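Local coordinates for protein arginyl-tRNA synthetase, putative (Plasmodium falciparum, PDB 5JLD) that probably charges tRNA(Arg) with L-arginine in an ATP-driven reaction, acting as a class I aminoacyl-tRNA synthetase in the protein synthesis of the malaria parasite, at residues A[104-109]-A[503-508]; A[134-139]-A[170-175]. All blocks are in the same frame, centred on the assembly; numbering follows the deposited sequence.

After a first helix, 10-25, the chain builds a small antiparallel sheet with helices between its strands, and then helix 99-108, whose last turns give the first half of contact 1. It next enters the catalytic domain, where strand 133-137 leads to helix 149-167 and returns as strand 171-176; contact 2 is where these strands pair, closing a loop of 30 residues. Contact 1 closes only after 393 intervening residues, when loop 503-508 of the anticodon-binding domain meets helix 99-108, so the short loop lies wholly within the long one. Contact 2 joins two adjacent strands of the catalytic core's parallel sheet, while contact 1 ties N-terminal to C-terminal parts, the centres of the two contacts lying about 37 Å apart.

Contact 1: A[104-109]-A[503-508]; sequences TSLKKL and DELSLT
Leu106 and Leu505 form the apolar heart of this contact between the end of helix 99-108 and the loop 503-508. Leu505 sends a single methyl, CD2, against the root of the Leu106 side chain, 3.5 Å from Leu106 CB, which is tight for two carbons; the two side chains cross at about a right angle. The same methyl lies 3.9 Å from Leu106 CD1. That methyl of Leu106 in turn touches the end of Leu507, its CD1 standing 3.9 Å from Leu507 CD1. Leucine suits these places because its apolar, branched end fills buried space, and Leu106 CD1 lies against both Leu505 and Leu507. Helices 510-520 and 564-584 complete their surroundings: Leu106 also touches Ile519, and Leu507 touches Ile513 and Leu570.

The polar part lies at the more exposed side of the contact. Lys107 is stretched out beyond CG, all its later torsions near 180°, and this full reach brings NZ to Asp503 in a salt bridge, 2.8 Å from Asp503 OD1. The ammonium comes to OD1 on its anti side, 22° out of the carboxylate plane. Nearer its base, the lysine chain passes Leu505, with Lys107 CG 4.3 Å from Leu505 CD2, so the start of its chain borders the leucines while its charge ends at exposed Asp503.

Side chains also hold the loop's backbone: the N-H of Leu507, the centre of an inverse gamma turn, is bonded to the carboxylate of Glu103, one turn earlier on the helix, and Ser506 N to the hydroxyl oxygen of Ser566. Through buried leucines and a lysine-aspartate salt bridge beside them, the helix that follows the N-terminal antiparallel sheet packs on the segment leading into helix 510-520 of the helical DALR anticodon-binding domain.

Contact 2: A[134-139]-A[170-175]; sequences VLVDFS and INTHRV
Leu135 and His173 are paired neighbours on adjacent parallel strands, and the leucine side chain leans across both His173 and Val175. Its CB lies 4.0 Å from His173 CB. With CG anti to the backbone N (chi1 -176°), the chain then runs toward Val175, two residues on from His173 in the partner strand and on the same face: Leu135 CG is 3.8 Å from His173 CB and also touches Val175 CG2. The tip, CD1, closes on Val175 CG2 at 3.6 Å, with His173 CB also beside it. Leucine is long enough to reach from its own pair to the next one on the same face, where beta-branched Val175 offers a methyl while suiting the extended backbone.

Five backbone hydrogen bonds hold the strands in register, from Val134 N to Asn171 O at 3.0 Å through to Phe138 N and Val175 O at 3.2 Å. As parallel pairing requires, Val134 and Val136 use both N and O toward this partner, while Leu135 and Asp137 turn theirs to strand 343-349. On the other face, Val134 CG2 meets Ile170 CG2 at 3.5 Å. Beyond the strand, Phe138 has chi1 65°, which turns its ring back alongside the strand, with Val136 O in the ring plane at its edge; Arg174 CA also lies at the ring's edge, 4.1 Å from CE1 of Phe138.

Charged groups find partners in the surroundings: Asp137 pairs with Arg335, and Arg174 reaches Glu166 and Asp159. These strands and the helix between them are a beta-alpha-beta unit of the Rossmann-fold catalytic core of class I synthetases. Helix 149-167 covers the face bearing Val136, Thr172 and Arg174, whereas helix 326-337 meets Leu135 and Val175 on the other; strand 343-349 continues the sheet beside 133-137, and strand 271-272 beside 171-176.

Contact 1: A[104-109]-A[503-508]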
ATOM      1  N   THR A 104      -6.825 -22.721  18.624  1.00 52.54           N
ATOM      2  CA  THR A 104      -5.886 -22.136  19.580  1.00 44.81           C
ATOM      3  C   THR A 104      -5.322 -20.802  19.058  1.00 50.22           C
ATOM      4  O   THR A 104      -5.173 -19.798  19.819  1.00 49.23           O
ATOM      5  CB  THR A 104      -4.717 -23.120  19.874  1.00 64.11           C
ATOM      6  OG1 THR A 104      -5.238 -24.369  20.358  1.00 60.00           O
ATOM      7  CG2 THR A 104      -3.760 -22.544  20.918  1.00 65.23           C
ATOM      8  N   SER A 105      -5.024 -20.779  17.756  1.00 45.36           N
ATOM      9  CA  SER A 105      -4.439 -19.569  17.165  1.00 48.13           C
ATOM     10  C   SER A 105      -5.484 -18.454  17.230  1.00 51.39           C
ATOM     11  O   SER A 105      -5.189 -17.341  17.640  1.00 52.80           O
ATOM     12  CB  SER A 105      -3.974 -19.820  15.727  1.00 48.97           C
ATOM     13  OG  SER A 105      -2.958 -20.819  15.659  1.00 43.82           O
ATOM     14  N   LEU A 106      -6.723 -18.783  16.878  1.00 53.04           N
ATOM     15  CA  LEU A 106      -7.821 -17.822  16.955  1.00 51.86           C
ATOM     16  C   LEU A 106      -8.015 -17.291  18.371  1.00 51.18           C
ATOM     17  O   LEU A 106      -8.268 -16.104  18.563  1.00 51.95           O
ATOM     18  CB  LEU A 106      -9.122 -18.458  16.450  1.00 47.20           C
ATOM     19  CG  LEU A 106      -9.216 -18.605  14.928  1.00 45.63           C
ATOM     20  CD1 LEU A 106     -10.412 -19.451  14.553  1.00 42.62           C
ATOM     21  CD2 LEU A 106      -9.280 -17.236  14.246  1.00 45.30           C
ATOM     22  N   LYS A 107      -7.900 -18.174  19.358  1.00 50.46           N
ATOM     23  CA  LYS A 107      -8.054 -17.773  20.752  1.00 52.40           C
ATOM     24  C   LYS A 107      -6.954 -16.796  21.189  1.00 51.79           C
ATOM     25  O   LYS A 107      -7.188 -15.947  22.047  1.00 47.19           O
ATOM     26  CB  LYS A 107      -8.052 -18.990  21.676  1.00 48.14           C
ATOM     27  CG  LYS A 107      -9.208 -19.963  21.471  1.00 50.43           C
ATOM     28  CD  LYS A 107      -9.112 -21.111  22.482  1.00 46.75           C
ATOM     29  CE  LYS A 107     -10.229 -22.128  22.281  1.00 53.15           C
ATOM     30  NZ  LYS A 107      -9.997 -23.367  23.092  1.00 51.30           N
ATOM     31  N   LYS A 108      -5.754 -16.927  20.623  1.00 47.04           N
ATOM     32  CA  LYS A 108      -4.754 -15.859  20.825  1.00 52.52           C
ATOM     33  C   LYS A 108      -5.247 -14.416  20.472  1.00 56.39           C
ATOM     34  O   LYS A 108      -4.770 -13.439  21.043  1.00 53.69           O
ATOM     35  CB  LYS A 108      -3.490 -16.164  20.016  1.00 57.00           C
ATOM     36  CG  LYS A 108      -2.672 -17.337  20.541  1.00 64.81           C
ATOM     37  CD  LYS A 108      -1.476 -17.596  19.630  1.00 76.68           C
ATOM     38  CE  LYS A 108      -0.617 -18.759  20.110  1.00 88.61           C
ATOM     39  NZ  LYS A 108       0.517 -19.032  19.177  1.00 92.41           N
ATOM     40  N   LEU A 109      -6.205 -14.280  19.554  1.00 54.20           N
ATOM     41  CA  LEU A 109      -6.694 -12.959  19.124  1.00 52.56           C
ATOM     42  C   LEU A 109      -7.433 -12.158  20.195  1.00 62.17           C
ATOM     43  O   LEU A 109      -7.832 -11.012  19.955  1.00 59.34           O
ATOM     44  CB  LEU A 109      -7.628 -13.102  17.912  1.00 42.98           C
ATOM     45  CG  LEU A 109      -6.921 -13.471  16.613  1.00 43.48           C
ATOM     46  CD1 LEU A 109      -7.918 -13.646  15.489  1.00 51.33           C
ATOM     47  CD2 LEU A 109      -5.856 -12.402  16.272  1.00 43.81           C
ATOM     48  N   ASP A 503     -13.179 -19.996  24.866  1.00 68.45           N
ATOM     49  CA  ASP A 503     -13.166 -21.447  24.795  1.00 63.53           C
ATOM     50  C   ASP A 503     -14.488 -22.025  24.268  1.00 74.01           C
ATOM     51  O   ASP A 503     -14.677 -23.249  24.248  1.00 67.51           O
ATOM     52  CB  ASP A 503     -12.834 -22.044  26.163  1.00 71.05           C
ATOM     53  CG  ASP A 503     -11.346 -21.966  26.492  1.00 69.92           C
ATOM     54  OD1 ASP A 503     -10.516 -22.054  25.559  1.00 65.27           O
ATOM     55  OD2 ASP A 503     -11.010 -21.836  27.690  1.00 68.27           O
ATOM     56  N   GLU A 504     -15.401 -21.154  23.839  1.00 67.56           N
ATOM     57  CA  GLU A 504     -16.608 -21.626  23.172  1.00 56.95           C
ATOM     58  C   GLU A 504     -16.239 -22.084  21.778  1.00 55.88           C
ATOM     59  O   GLU A 504     -16.925 -22.906  21.166  1.00 57.97           O
ATOM     60  CB  GLU A 504     -17.677 -20.537  23.104  1.00 61.49           C
ATOM     61  CG  GLU A 504     -18.395 -20.288  24.417  1.00 70.65           C
ATOM     62  CD  GLU A 504     -19.367 -21.391  24.775  1.00 74.07           C
ATOM     63  OE1 GLU A 504     -19.642 -22.250  23.913  1.00 77.62           O
ATOM     64  OE2 GLU A 504     -19.853 -21.399  25.924  1.00 78.23           O
ATOM     65  N   LEU A 505     -15.121 -21.559  21.294  1.00 55.07           N
ATOM     66  CA  LEU A 505     -14.735 -21.689  19.901  1.00 62.46           C
ATOM     67  C   LEU A 505     -14.546 -23.134  19.482  1.00 62.90           C
ATOM     68  O   LEU A 505     -13.672 -23.828  19.994  1.00 67.47           O
ATOM     69  CB  LEU A 505     -13.455 -20.891  19.646  1.00 71.02           C
ATOM     70  CG  LEU A 505     -13.209 -20.418  18.217  1.00 71.72           C
ATOM     71  CD1 LEU A 505     -14.364 -19.555  17.727  1.00 69.10           C
ATOM     72  CD2 LEU A 505     -11.912 -19.645  18.173  1.00 76.43           C
ATOM     73  N   SER A 506     -15.380 -23.580  18.548  1.00 60.79           N
ATOM     74  CA  SER A 506     -15.287 -24.927  18.006  1.00 70.73           C
ATOM     75  C   SER A 506     -15.612 -24.945  16.519  1.00 68.40           C
ATOM     76  O   SER A 506     -16.754 -24.707  16.096  1.00 66.44           O
ATOM     77  CB  SER A 506     -16.213 -25.893  18.758  1.00 77.63           C
ATOM     78  OG  SER A 506     -16.060 -25.742  20.154  1.00 85.49           O
ATOM     79  N   LEU A 507     -14.592 -25.259  15.736  1.00 62.07           N
ATOM     80  CA  LEU A 507     -14.698 -25.264  14.292  1.00 62.42           C
ATOM     81  C   LEU A 507     -15.111 -26.662  13.829  1.00 64.31           C
ATOM     82  O   LEU A 507     -14.276 -27.516  13.532  1.00 63.92           O
ATOM     83  CB  LEU A 507     -13.371 -24.819  13.682  1.00 63.06           C
ATOM     84  CG  LEU A 507     -12.820 -23.569  14.391  1.00 58.72           C
ATOM     85  CD1 LEU A 507     -11.480 -23.145  13.839  1.00 53.74           C
ATOM     86  CD2 LEU A 507     -13.810 -22.404  14.326  1.00 57.76           C
ATOM     87  N   THR A 508     -16.422 -26.870  13.772  1.00 57.61           N
ATOM     88  CA  THR A 508     -17.004 -28.185  13.567  1.00 64.82           C
ATOM     89  C   THR A 508     -17.291 -28.460  12.095  1.00 72.58           C
ATOM     90  O   THR A 508     -17.366 -29.615  11.675  1.00 77.76           O
ATOM     91  CB  THR A 508     -18.314 -28.338  14.387  1.00 62.22           C
ATOM     92  OG1 THR A 508     -19.253 -27.321  14.007  1.00 72.15           O
ATOM     93  CG2 THR A 508     -18.029 -28.188  15.866  1.00 55.98           C
TER

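Contact 2: A[134-139]-A[170-175]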
ATOM      1  N   VAL A 134      10.672   4.473   7.981  1.00 38.28           N
ATOM      2  CA  VAL A 134      10.187   4.304   6.619  1.00 30.65           C
ATOM      3  C   VAL A 134       9.647   5.621   6.086  1.00 36.93           C
ATOM      4  O   VAL A 134       8.916   6.330   6.787  1.00 39.69           O
ATOM      5  CB  VAL A 134       9.059   3.222   6.551  1.00 33.14           C
ATOM      6  CG1 VAL A 134       8.417   3.202   5.166  1.00 41.19           C
ATOM      7  CG2 VAL A 134       9.602   1.828   6.931  1.00 38.13           C
ATOM      8  N   LEU A 135       9.995   5.947   4.850  1.00 39.42           N
ATOM      9  CA  LEU A 135       9.452   7.132   4.209  1.00 41.68           C
ATOM     10  C   LEU A 135       8.709   6.741   2.944  1.00 39.24           C
ATOM     11  O   LEU A 135       9.245   6.016   2.120  1.00 37.45           O
ATOM     12  CB  LEU A 135      10.566   8.141   3.882  1.00 38.05           C
ATOM     13  CG  LEU A 135      10.118   9.482   3.293  1.00 43.85           C
ATOM     14  CD1 LEU A 135      11.071  10.618   3.726  1.00 49.88           C
ATOM     15  CD2 LEU A 135      10.014   9.425   1.767  1.00 38.10           C
ATOM     16  N   VAL A 136       7.497   7.272   2.782  1.00 37.78           N
ATOM     17  CA  VAL A 136       6.704   7.045   1.581  1.00 32.16           C
ATOM     18  C   VAL A 136       6.495   8.376   0.848  1.00 41.43           C
ATOM     19  O   VAL A 136       5.934   9.338   1.388  1.00 40.95           O
ATOM     20  CB  VAL A 136       5.339   6.378   1.912  1.00 39.26           C
ATOM     21  CG1 VAL A 136       4.540   6.087   0.625  1.00 32.75           C
ATOM     22  CG2 VAL A 136       5.546   5.085   2.730  1.00 32.57           C
ATOM     23  N   ASP A 137       6.971   8.416  -0.389  1.00 38.29           N
ATOM     24  CA  ASP A 137       6.909   9.592  -1.255  1.00 39.88           C
ATOM     25  C   ASP A 137       5.757   9.407  -2.229  1.00 40.76           C
ATOM     26  O   ASP A 137       5.836   8.554  -3.105  1.00 41.08           O
ATOM     27  CB  ASP A 137       8.246   9.754  -1.988  1.00 36.98           C
ATOM     28  CG  ASP A 137       8.325  11.006  -2.845  1.00 42.72           C
ATOM     29  OD1 ASP A 137       7.323  11.420  -3.471  1.00 47.51           O
ATOM     30  OD2 ASP A 137       9.430  11.589  -2.896  1.00 46.26           O
ATOM     31  N   PHE A 138       4.690  10.184  -2.069  1.00 37.56           N
ATOM     32  CA  PHE A 138       3.512   9.995  -2.897  1.00 42.45           C
ATOM     33  C   PHE A 138       2.698  11.264  -3.112  1.00 44.29           C
ATOM     34  O   PHE A 138       2.973  12.310  -2.506  1.00 42.45           O
ATOM     35  CB  PHE A 138       2.614   8.865  -2.317  1.00 38.48           C
ATOM     36  CG  PHE A 138       2.008   9.157  -0.955  1.00 40.67           C
ATOM     37  CD1 PHE A 138       2.811   9.351   0.171  1.00 41.92           C
ATOM     38  CD2 PHE A 138       0.622   9.159  -0.787  1.00 46.17           C
ATOM     39  CE1 PHE A 138       2.240   9.583   1.438  1.00 42.61           C
ATOM     40  CE2 PHE A 138       0.038   9.386   0.470  1.00 41.21           C
ATOM     41  CZ  PHE A 138       0.849   9.601   1.585  1.00 39.87           C
ATOM     42  N   SER A 139       1.719  11.126  -4.012  1.00 43.42           N
ATOM     43  CA  SER A 139       0.821  12.173  -4.503  1.00 46.92           C
ATOM     44  C   SER A 139       1.524  13.097  -5.499  1.00 46.34           C
ATOM     45  O   SER A 139       1.258  13.038  -6.693  1.00 44.87           O
ATOM     46  CB  SER A 139       0.221  12.985  -3.354  1.00 44.93           C
ATOM     47  OG  SER A 139      -0.894  13.706  -3.806  1.00 39.65           O
ATOM     48  N   ILE A 170       5.307   1.108  12.661  1.00 40.21           N
ATOM     49  CA  ILE A 170       6.550   1.610  12.116  1.00 42.28           C
ATOM     50  C   ILE A 170       6.529   3.139  12.104  1.00 47.84           C
ATOM     51  O   ILE A 170       5.493   3.747  11.832  1.00 44.72           O
ATOM     52  CB  ILE A 170       6.789   1.061  10.701  1.00 46.22           C
ATOM     53  CG1 ILE A 170       6.824  -0.473  10.738  1.00 49.66           C
ATOM     54  CG2 ILE A 170       8.061   1.608  10.119  1.00 43.26           C
ATOM     55  CD1 ILE A 170       7.916  -1.018  11.664  1.00 51.79           C
ATOM     56  N   ASN A 171       7.662   3.749  12.443  1.00 47.63           N
ATOM     57  CA  ASN A 171       7.837   5.193  12.297  1.00 42.07           C
ATOM     58  C   ASN A 171       7.774   5.554  10.805  1.00 36.93           C
ATOM     59  O   ASN A 171       8.686   5.256  10.026  1.00 39.65           O
ATOM     60  CB  ASN A 171       9.164   5.654  12.926  1.00 33.13           C
ATOM     61  CG  ASN A 171       9.345   7.177  12.875  1.00 49.49           C
ATOM     62  OD1 ASN A 171       8.399   7.939  13.112  1.00 54.21           O
ATOM     63  ND2 ASN A 171      10.564   7.622  12.559  1.00 42.08           N
ATOM     64  N   THR A 172       6.686   6.183  10.399  1.00 36.45           N
ATOM     65  CA  THR A 172       6.417   6.319   8.966  1.00 39.35           C
ATOM     66  C   THR A 172       6.320   7.776   8.539  1.00 39.10           C
ATOM     67  O   THR A 172       5.518   8.527   9.106  1.00 46.93           O
ATOM     68  CB  THR A 172       5.115   5.582   8.608  1.00 38.38           C
ATOM     69  OG1 THR A 172       5.191   4.258   9.140  1.00 45.48           O
ATOM     70  CG2 THR A 172       4.932   5.499   7.106  1.00 40.87           C
ATOM     71  N   HIS A 173       7.150   8.189   7.575  1.00 37.12           N
ATOM     72  CA  HIS A 173       7.123   9.579   7.101  1.00 38.44           C
ATOM     73  C   HIS A 173       6.231   9.676   5.869  1.00 42.60           C
ATOM     74  O   HIS A 173       6.551   9.111   4.821  1.00 44.79           O
ATOM     75  CB  HIS A 173       8.527  10.103   6.741  1.00 41.89           C
ATOM     76  CG  HIS A 173       9.510  10.098   7.868  1.00 52.53           C
ATOM     77  ND1 HIS A 173       9.680  11.170   8.721  1.00 52.12           N
ATOM     78  CD2 HIS A 173      10.404   9.158   8.269  1.00 54.87           C
ATOM     79  CE1 HIS A 173      10.620  10.886   9.605  1.00 49.37           C
ATOM     80  NE2 HIS A 173      11.076   9.673   9.350  1.00 54.59           N
ATOM     81  N   ARG A 174       5.120  10.390   6.000  1.00 40.53           N
ATOM     82  CA  ARG A 174       4.241  10.690   4.872  1.00 45.87           C
ATOM     83  C   ARG A 174       4.706  11.976   4.158  1.00 50.64           C
ATOM     84  O   ARG A 174       4.523  13.091   4.671  1.00 44.09           O
ATOM     85  CB  ARG A 174       2.806  10.842   5.359  1.00 42.86           C
ATOM     86  CG  ARG A 174       2.301   9.616   6.089  1.00 43.85           C
ATOM     87  CD  ARG A 174       1.085   9.957   6.922  1.00 46.66           C
ATOM     88  NE  ARG A 174       0.290   8.753   7.150  1.00 46.70           N
ATOM     89  CZ  ARG A 174      -0.761   8.424   6.411  1.00 41.17           C
ATOM     90  NH1 ARG A 174      -1.110   9.213   5.403  1.00 38.77           N
ATOM     91  NH2 ARG A 174      -1.440   7.298   6.656  1.00 41.32           N
ATOM     92  N   VAL A 175       5.285  11.823   2.970  1.00 44.65           N
ATOM     93  CA  VAL A 175       5.930  12.958   2.321  1.00 44.83           C
ATOM     94  C   VAL A 175       5.372  13.271   0.936  1.00 42.22           C
ATOM     95  O   VAL A 175       5.343  12.440   0.048  1.00 39.78           O
ATOM     96  CB  VAL A 175       7.443  12.736   2.214  1.00 50.37           C
ATOM     97  CG1 VAL A 175       8.093  13.874   1.419  1.00 46.76           C
ATOM     98  CG2 VAL A 175       8.053  12.667   3.609  1.00 43.13           C
TER